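Local coordinates for protein NEQ011 (Nanoarchaeum equitans Kin4-M, PDB 6GQ8) that probably reduces superoxide to hydrogen peroxide at a non-haem iron centre, at residues E5-P8 against K9-P12. Residues are numbered along the deposited sequence; the frame is centred on the assembly and turned at random.
Sequences EYNP and KHSP. With FE (Fe (III) ion), chain E.
N7 and H10, three residues apart round a tight turn, offer a worked example of a second-shell contact: one amide oxygen probably helps to orient a histidine whose far nitrogen holds a metal. The N7 side chain begins with CB, 3.8 Å from OG of S11. CG then extends anti to the backbone N (chi1 -176°), bringing the amide alongside the imidazole, their planes 46° apart; CG itself lies 3.6 Å from ND1 of H10, at the ring's edge and in its plane. At the tip, OD1 accepts the ring N-H of H10, with OD1 to ND1 at 2.9 Å; the donor sits well above the amide plane rather than in it. The same oxygen receives weak bonds from the backbone N of K9, as in an Asx turn, and from that of H10. ND2 keeps farther off, no nearer than 4.1 Å to ND1 of H10.

With ND1 engaged this way, NE2 of H10 binds the iron at 2.2 Å, completing a site with H35, H41, H100 and C97, the four-histidine, one-cysteine centre of superoxide reductases. An alanine at N7 would probably leave the H10 ring N-H without this acceptor and the imidazole less firmly fixed in rotation about its iron bond.

The backbone closes the same turn. P8 and K9 have type I turn angles, and O of N7 accepts from N of H10, shared with OD1 and above the carbonyl plane, and from N of S11 at 2.8 Å, in that plane and nearly straight (162°). In return, S11 OG takes the N-H of N7, its oxygen 2.7 Å from that nitrogen.

The whole turn lies in the loop joining strands 2-3 and 12-19. W103 of strand 101-108 stacks on the H10 ring and touches N7, and P12 packs on strands 22-29 and 89-97.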
loop_
_atom_site.group_PDB
_atom_site.type_symbol
_atom_site.label_atom_id
_atom_site.label_comp_id
_atom_site.label_asym_id
_atom_site.label_seq_id
_atom_site.Cartn_x
_atom_site.Cartn_y
_atom_site.Cartn_z
ATOM N N GLU A 5 11.041 -18.587 -12.184
ATOM C CA GLU A 5 11.071 -20.026 -11.975
ATOM C C GLU A 5 10.058 -20.425 -10.909
ATOM O O GLU A 5 9.858 -19.711 -9.922
ATOM C CB GLU A 5 12.476 -20.453 -11.547
ATOM C CG GLU A 5 13.581 -19.922 -12.447
ATOM C CD GLU A 5 14.942 -20.505 -12.126
ATOM O OE1 GLU A 5 15.191 -20.819 -10.941
ATOM O OE2 GLU A 5 15.765 -20.645 -13.056
ATOM N N TYR A 6 9.403 -21.563 -11.122
ATOM C CA TYR A 6 8.417 -22.032 -10.160
ATOM C C TYR A 6 9.096 -22.453 -8.862
ATOM O O TYR A 6 10.170 -23.061 -8.872
ATOM C CB TYR A 6 7.613 -23.201 -10.731
ATOM C CG TYR A 6 6.694 -23.835 -9.711
ATOM C CD1 TYR A 6 5.502 -23.225 -9.348
ATOM C CD2 TYR A 6 7.027 -25.037 -9.099
ATOM C CE1 TYR A 6 4.663 -23.795 -8.409
ATOM C CE2 TYR A 6 6.194 -25.615 -8.161
ATOM C CZ TYR A 6 5.014 -24.990 -7.819
ATOM O OH TYR A 6 4.182 -25.563 -6.885
ATOM N N ASN A 7 8.458 -22.128 -7.742
ATOM C CA ASN A 7 8.961 -22.488 -6.423
ATOM C C ASN A 7 7.784 -22.747 -5.491
ATOM O O ASN A 7 6.964 -21.849 -5.264
ATOM C CB ASN A 7 9.862 -21.385 -5.870
ATOM C CG ASN A 7 10.484 -21.754 -4.539
ATOM O OD1 ASN A 7 9.868 -21.591 -3.486
ATOM N ND2 ASN A 7 11.713 -22.258 -4.579
ATOM N N PRO A 8 7.664 -23.958 -4.938
ATOM C CA PRO A 8 6.479 -24.281 -4.125
ATOM C C PRO A 8 6.280 -23.371 -2.926
ATOM O O PRO A 8 5.135 -23.161 -2.506
ATOM C CB PRO A 8 6.741 -25.731 -3.690
ATOM C CG PRO A 8 7.691 -26.268 -4.712
ATOM C CD PRO A 8 8.564 -25.113 -5.097
ATOM N N LYS A 9 7.353 -22.818 -2.362
ATOM C CA LYS A 9 7.232 -21.996 -1.164
ATOM C C LYS A 9 6.997 -20.525 -1.473
ATOM O O LYS A 9 6.420 -19.814 -0.642
ATOM C CB LYS A 9 8.480 -22.136 -0.289
ATOM C CG LYS A 9 8.488 -23.370 0.602
ATOM C CD LYS A 9 9.689 -23.360 1.533
ATOM C CE LYS A 9 9.622 -24.494 2.544
ATOM N NZ LYS A 9 10.766 -24.454 3.498
ATOM N N HIS A 10 7.432 -20.044 -2.640
ATOM C CA HIS A 10 7.438 -18.617 -2.926
ATOM C C HIS A 10 6.574 -18.198 -4.108
ATOM O O HIS A 10 6.187 -17.027 -4.173
ATOM C CB HIS A 10 8.872 -18.129 -3.189
ATOM C CG HIS A 10 9.788 -18.262 -2.012
ATOM N ND1 HIS A 10 10.666 -19.315 -1.869
ATOM C CD2 HIS A 10 9.980 -17.465 -0.934
ATOM C CE1 HIS A 10 11.350 -19.168 -0.748
ATOM N NE2 HIS A 10 10.954 -18.053 -0.161
ATOM N N SER A 11 6.262 -19.098 -5.035
ATOM C CA SER A 11 5.526 -18.705 -6.234
ATOM C C SER A 11 4.076 -18.378 -5.890
ATOM O O SER A 11 3.404 -19.179 -5.232
ATOM C CB SER A 11 5.577 -19.809 -7.289
ATOM O OG SER A 11 6.881 -19.942 -7.825
ATOM N N PRO A 12 3.559 -17.216 -6.305
ATOM C CA PRO A 12 2.145 -16.891 -6.070
ATOM C C PRO A 12 1.251 -17.623 -7.059
ATOM O O PRO A 12 1.211 -17.291 -8.247
ATOM C CB PRO A 12 2.103 -15.370 -6.275
ATOM C CG PRO A 12 3.223 -15.086 -7.221
ATOM C CD PRO A 12 4.298 -16.103 -6.927
HETATM FE FE FE E . 11.240 -17.069 1.832
HETATM O O HOH W 1 7.589 -17.655 -9.351
HETATM O O HOH W 2 3.411 -21.225 -3.717
#